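Local coordinates for protein secretion chaperonin CsaA (Picrophilus torridus, PDB 5ZDI) that probably binds tRNA and is thought to act as a chaperone in protein secretion, at residues Y31-Y36 / S46-T51; I63-N68 / S79-L84. All blocks are in the same frame, centred on the assembly; numbering follows the deposited sequence.

Contacts 1 and 2 are two antiparallel strand pairings in the same curled sheet of the OB-type, putative tRNA-binding domain, their centres about 9 Å apart. They follow one another along the chain, 31-36 with 46-51 first and 63-68 with 79-84 second, and they meet mainly between 46-51 and 79-84. Ser46 OG is probably hydrogen-bonded to Val81 O at 2.7 Å, and Ser47 N lies 3.0 Å from Ser79 OG, another probable hydrogen bond. From 31-36, Ile35 adds apolar packing, its CD1 reaching Val83 CG2 at 3.7 Å. Strand 12-22 pairs with both 31-36 and 62-66. The second subunit touches contact 2 but not contact 1.

Contact 1. Residues Y31-Y36 / S46-T51; sequences YKLKIY and SSAQIT
Thr51 sets its methyl CG2 over the centre of the Tyr31 ring, a CH-pi contact 3.9 Å from CG2 to the centroid and 8° off the ring normal. Tyr31 belongs to the antiparallel strand pair 31-36 with 43-48, in the curled sheet of this OB-type domain, and Thr51 follows the end of strand 43-48. The side chains of Ile50 and Tyr31 cross at about a right angle, with Ile50 CG1 4.0 Å from Tyr31 CD2. With CG anti to its carbonyl carbon (chi1 -64°), the tyrosine places its ring against Ile50 and Thr51, which the inverse gamma turn centred on Gln49 brings round to it. A leucine at Tyr31 would probably leave the Thr51 methyl without its aromatic face and Tyr53 O without the hydroxyl bound to it. Beside the ring, on the same sheet face, Leu33 CD1 packs on Ala48 CB at 3.8 Å and on the end of Ile50. Helix 55-58 adds Leu58 against both Tyr31 and Ile50. Two pairs of backbone bonds, Tyr31 with Ala48 and Leu33 with Ser46, set this spacing. Between them Ser47 CA sends a CA-H...O contact to Tyr31 O, 3.4 Å from CA to O.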
loop_
_atom_site.group_PDB
_atom_site.type_symbol
_atom_site.label_atom_id
_atom_site.label_comp_id
_atom_site.label_asym_id
_atom_site.label_seq_id
_atom_site.Cartn_x
_atom_site.Cartn_y
_atom_site.Cartn_z
ATOM N N TYR A 31 8.818 12.277 -12.097
ATOM C CA TYR A 31 7.755 12.522 -13.044
ATOM C C TYR A 31 6.609 13.304 -12.393
ATOM O O TYR A 31 6.300 13.093 -11.213
ATOM C CB TYR A 31 7.116 11.238 -13.580
ATOM C CG TYR A 31 8.014 10.321 -14.402
ATOM C CD1 TYR A 31 8.809 10.847 -15.444
ATOM C CD2 TYR A 31 8.060 8.985 -14.191
ATOM C CE1 TYR A 31 9.615 10.059 -16.184
ATOM C CE2 TYR A 31 8.842 8.135 -14.979
ATOM C CZ TYR A 31 9.659 8.703 -15.977
ATOM O OH TYR A 31 10.433 7.839 -16.707
ATOM N N LYS A 32 5.976 14.103 -13.223
ATOM C CA LYS A 32 4.605 14.622 -12.976
ATOM C C LYS A 32 3.611 13.576 -13.489
ATOM O O LYS A 32 3.616 13.162 -14.653
ATOM C CB LYS A 32 4.377 15.984 -13.675
ATOM C CG LYS A 32 5.267 17.091 -13.261
ATOM C CD LYS A 32 4.980 18.209 -14.310
ATOM C CE LYS A 32 5.545 19.462 -13.828
ATOM N NZ LYS A 32 5.200 20.504 -14.833
ATOM N N LEU A 33 2.721 13.140 -12.613
ATOM C CA LEU A 33 1.698 12.186 -12.913
ATOM C C LEU A 33 0.303 12.799 -12.760
ATOM O O LEU A 33 0.056 13.512 -11.801
ATOM C CB LEU A 33 1.719 11.046 -11.856
ATOM C CG LEU A 33 3.017 10.353 -11.608
ATOM C CD1 LEU A 33 2.817 9.230 -10.605
ATOM C CD2 LEU A 33 3.514 9.761 -12.901
ATOM N N LYS A 34 -0.570 12.523 -13.727
ATOM C CA LYS A 34 -1.984 12.860 -13.665
ATOM C C LYS A 34 -2.733 11.541 -13.499
ATOM O O LYS A 34 -2.658 10.653 -14.329
ATOM C CB LYS A 34 -2.408 13.653 -14.881
ATOM C CG LYS A 34 -3.900 13.900 -14.853
ATOM C CD LYS A 34 -4.252 14.837 -15.995
ATOM C CE LYS A 34 -5.734 14.993 -16.090
ATOM N NZ LYS A 34 -5.887 16.157 -17.011
ATOM N N ILE A 35 -3.421 11.410 -12.351
ATOM C CA ILE A 35 -3.951 10.120 -11.872
ATOM C C ILE A 35 -5.466 10.279 -11.646
ATOM O O ILE A 35 -5.929 11.305 -11.052
ATOM C CB ILE A 35 -3.311 9.767 -10.524
ATOM C CG1 ILE A 35 -1.806 9.838 -10.639
ATOM C CG2 ILE A 35 -3.793 8.430 -10.022
ATOM C CD1 ILE A 35 -1.042 9.562 -9.386
ATOM N N TYR A 36 -6.200 9.281 -12.092
ATOM C CA TYR A 36 -7.688 9.266 -11.960
ATOM C C TYR A 36 -8.039 8.417 -10.777
ATOM O O TYR A 36 -7.533 7.329 -10.650
ATOM C CB TYR A 36 -8.312 8.675 -13.207
ATOM C CG TYR A 36 -9.848 8.635 -13.151
ATOM C CD1 TYR A 36 -10.594 9.818 -13.062
ATOM C CD2 TYR A 36 -10.545 7.409 -13.204
ATOM C CE1 TYR A 36 -11.992 9.778 -13.049
ATOM C CE2 TYR A 36 -11.947 7.369 -13.105
ATOM C CZ TYR A 36 -12.642 8.554 -13.044
ATOM O OH TYR A 36 -14.030 8.505 -12.973
ATOM N N SER A 46 0.537 14.375 -9.068
ATOM C CA SER A 46 1.525 13.902 -8.118
ATOM C C SER A 46 2.903 14.059 -8.706
ATOM O O SER A 46 3.094 13.866 -9.910
ATOM C CB SER A 46 1.291 12.453 -7.744
ATOM O OG SER A 46 2.104 12.140 -6.647
ATOM N N SER A 47 3.838 14.433 -7.875
ATOM C CA SER A 47 5.270 14.265 -8.161
ATOM C C SER A 47 5.797 12.936 -7.652
ATOM O O SER A 47 5.612 12.601 -6.484
ATOM C CB SER A 47 6.090 15.420 -7.553
ATOM O OG SER A 47 7.483 15.205 -7.771
ATOM N N ALA A 48 6.386 12.124 -8.492
ATOM C CA ALA A 48 6.862 10.800 -8.049
ATOM C C ALA A 48 8.285 10.491 -8.534
ATOM O O ALA A 48 8.515 10.554 -9.765
ATOM C CB ALA A 48 5.921 9.690 -8.531
ATOM N N GLN A 49 9.171 10.105 -7.606
ATOM C CA GLN A 49 10.565 9.731 -7.946
ATOM C C GLN A 49 10.620 8.291 -8.372
ATOM O O GLN A 49 11.246 7.434 -7.695
ATOM C CB GLN A 49 11.478 10.003 -6.739
ATOM C CG GLN A 49 11.546 11.483 -6.457
ATOM C CD GLN A 49 12.133 11.767 -5.113
ATOM O OE1 GLN A 49 13.170 11.206 -4.786
ATOM N NE2 GLN A 49 11.574 12.720 -4.421
ATOM N N ILE A 50 10.024 8.041 -9.529
ATOM C CA ILE A 50 9.874 6.703 -10.106
ATOM C C ILE A 50 10.408 6.617 -11.558
ATOM O O ILE A 50 9.936 5.848 -12.401
ATOM C CB ILE A 50 8.454 6.179 -9.985
ATOM C CG1 ILE A 50 7.480 7.118 -10.689
ATOM C CG2 ILE A 50 8.075 6.001 -8.501
ATOM C CD1 ILE A 50 6.011 6.589 -10.718
ATOM N N THR A 51 11.462 7.389 -11.837
ATOM C CA THR A 51 11.984 7.420 -13.198
ATOM C C THR A 51 12.788 6.173 -13.581
ATOM O O THR A 51 13.278 6.061 -14.716
ATOM C CB THR A 51 12.837 8.687 -13.467
ATOM O OG1 THR A 51 14.049 8.611 -12.697
ATOM C CG2 THR A 51 12.076 9.844 -13.103
#

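Contact 2. Residues I63-N68 / S79-L84; sequences IIAVVN and SEVLVL
Val81 presses its CB against Val66 O, 3.3 Å away, while its CG1 reaches Val67 CG1 at 4.0 Å, the two valine side chains lying side by side and pointing the same way. Packing is close round Ala65, Val66, Val81 and Leu82: Ala65 CA is 3.0 Å from Leu82 O in a CA-H...O contact, and the methyl of Ala65 lies near the same oxygen. Leu82 O also accepts the N-H of Val66, tilted 19° from the carbonyl plane. The return bond, Leu82 N to Val66 O, is longer at 3.3 Å. This is an antiparallel pairing of strands 62-66 and 77-88 in the OB-type sheet, with Ala65 and Val83 as its non-hydrogen-bonded pair. Further along, Leu84 N meets Ile64 O almost head-on, and Leu84 CD1 packs on Ile64 CG2 at 4.0 Å. CG2 can meet it because CG1 of Ile64 stands anti to the carbonyl carbon (chi1 -53°), which carries the longer branch away from Leu84. Phe7 of the second subunit packs on Leu82 and Leu84. Toward Glu80 the contact is looser and water replaces direct pairing: one molecule donates to Val66 O and Glu80 O, another lies within hydrogen-bonding distance of Val67 O and Glu80 O. At the opposite end a third water accepts from Ile64 N and lies 2.8 Å from Leu84 O.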
loop_
_atom_site.group_PDB
_atom_site.type_symbol
_atom_site.label_atom_id
_atom_site.label_comp_id
_atom_site.label_asym_id
_atom_site.label_seq_id
_atom_site.Cartn_x
_atom_site.Cartn_y
_atom_site.Cartn_z
ATOM N N ILE A 63 -2.217 2.273 -9.314
ATOM C CA ILE A 63 -1.297 2.610 -8.224
ATOM C C ILE A 63 -2.131 2.845 -6.935
ATOM O O ILE A 63 -3.373 2.822 -6.966
ATOM C CB ILE A 63 -0.452 3.859 -8.578
ATOM C CG1 ILE A 63 -1.248 5.104 -8.943
ATOM C CG2 ILE A 63 0.469 3.559 -9.741
ATOM C CD1 ILE A 63 -1.928 5.757 -7.765
ATOM N N ILE A 64 -1.411 3.061 -5.831
ATOM C CA ILE A 64 -1.985 3.352 -4.589
ATOM C C ILE A 64 -1.473 4.652 -4.060
ATOM O O ILE A 64 -0.287 4.919 -4.093
ATOM C CB ILE A 64 -1.539 2.186 -3.594
ATOM C CG1 ILE A 64 -1.867 0.806 -4.164
ATOM C CG2 ILE A 64 -2.142 2.305 -2.221
ATOM C CD1 ILE A 64 -3.358 0.551 -4.403
ATOM N N ALA A 65 -2.382 5.503 -3.533
ATOM C CA ALA A 65 -1.985 6.820 -3.056
ATOM C C ALA A 65 -2.757 7.290 -1.842
ATOM O O ALA A 65 -3.939 6.963 -1.666
ATOM C CB ALA A 65 -2.129 7.832 -4.176
ATOM N N VAL A 66 -2.074 8.142 -1.056
ATOM C CA VAL A 66 -2.690 8.883 0.001
ATOM C C VAL A 66 -3.381 10.095 -0.614
ATOM O O VAL A 66 -2.699 10.902 -1.280
ATOM C CB VAL A 66 -1.686 9.362 1.035
ATOM C CG1 VAL A 66 -2.528 10.193 2.056
ATOM C CG2 VAL A 66 -1.015 8.186 1.702
ATOM N N VAL A 67 -4.702 10.261 -0.364
ATOM C CA VAL A 67 -5.433 11.310 -1.053
ATOM C C VAL A 67 -5.925 12.491 -0.200
ATOM O O VAL A 67 -6.455 13.453 -0.755
ATOM C CB VAL A 67 -6.668 10.735 -1.834
ATOM C CG1 VAL A 67 -6.169 9.720 -2.874
ATOM C CG2 VAL A 67 -7.738 10.215 -0.856
ATOM N N ASN A 68 -5.643 12.451 1.078
ATOM C CA ASN A 68 -6.090 13.507 2.026
ATOM C C ASN A 68 -4.998 14.254 2.723
ATOM O O ASN A 68 -5.186 14.800 3.842
ATOM C CB ASN A 68 -7.091 12.884 3.013
ATOM C CG ASN A 68 -6.485 11.870 3.973
ATOM O OD1 ASN A 68 -5.518 11.146 3.653
ATOM N ND2 ASN A 68 -7.080 11.780 5.199
ATOM N N SER A 79 1.788 19.023 -5.962
ATOM C CA SER A 79 1.633 17.587 -5.808
ATOM C C SER A 79 0.500 17.399 -4.802
ATOM O O SER A 79 0.628 17.781 -3.642
ATOM C CB SER A 79 2.882 16.945 -5.342
ATOM O OG SER A 79 2.701 15.538 -5.290
ATOM N N GLU A 80 -0.556 16.746 -5.257
ATOM C CA GLU A 80 -1.822 16.633 -4.519
ATOM C C GLU A 80 -1.992 15.337 -3.798
ATOM O O GLU A 80 -2.846 15.243 -2.908
ATOM C CB GLU A 80 -2.984 16.832 -5.411
ATOM C CG GLU A 80 -3.024 18.246 -5.986
ATOM C CD GLU A 80 -4.089 18.395 -7.101
ATOM O OE1 GLU A 80 -4.100 17.659 -8.129
ATOM O OE2 GLU A 80 -4.928 19.331 -6.961
ATOM N N VAL A 81 -1.291 14.308 -4.271
ATOM C CA VAL A 81 -1.356 12.948 -3.623
ATOM C C VAL A 81 0.059 12.354 -3.566
ATOM O O VAL A 81 0.937 12.755 -4.323
ATOM C CB VAL A 81 -2.257 11.955 -4.385
ATOM C CG1 VAL A 81 -3.704 12.435 -4.429
ATOM C CG2 VAL A 81 -1.745 11.691 -5.798
ATOM N N LEU A 82 0.227 11.371 -2.680
ATOM C CA LEU A 82 1.500 10.653 -2.507
ATOM C C LEU A 82 1.266 9.251 -3.046
ATOM O O LEU A 82 0.447 8.496 -2.453
ATOM C CB LEU A 82 1.877 10.550 -1.031
ATOM C CG LEU A 82 3.151 9.730 -0.678
ATOM C CD1 LEU A 82 4.385 10.391 -1.267
ATOM C CD2 LEU A 82 3.192 9.386 0.778
ATOM N N VAL A 83 2.012 8.897 -4.067
ATOM C CA VAL A 83 1.968 7.581 -4.652
ATOM C C VAL A 83 2.884 6.655 -3.820
ATOM O O VAL A 83 4.003 7.046 -3.512
ATOM C CB VAL A 83 2.398 7.602 -6.084
ATOM C CG1 VAL A 83 2.358 6.179 -6.699
ATOM C CG2 VAL A 83 1.441 8.461 -6.857
ATOM N N LEU A 84 2.398 5.472 -3.439
ATOM C CA LEU A 84 3.141 4.627 -2.479
ATOM C C LEU A 84 4.011 3.688 -3.213
ATOM O O LEU A 84 3.550 2.988 -4.163
ATOM C CB LEU A 84 2.204 3.837 -1.589
ATOM C CG LEU A 84 1.356 4.831 -0.739
ATOM C CD1 LEU A 84 0.531 3.970 0.189
ATOM C CD2 LEU A 84 2.208 5.860 -0.061
HETATM O O HOH W 1 1.423 2.797 -5.977
HETATM O O HOH W 2 -3.015 13.549 -0.594
HETATM O O HOH W 3 -5.856 14.998 -3.013
#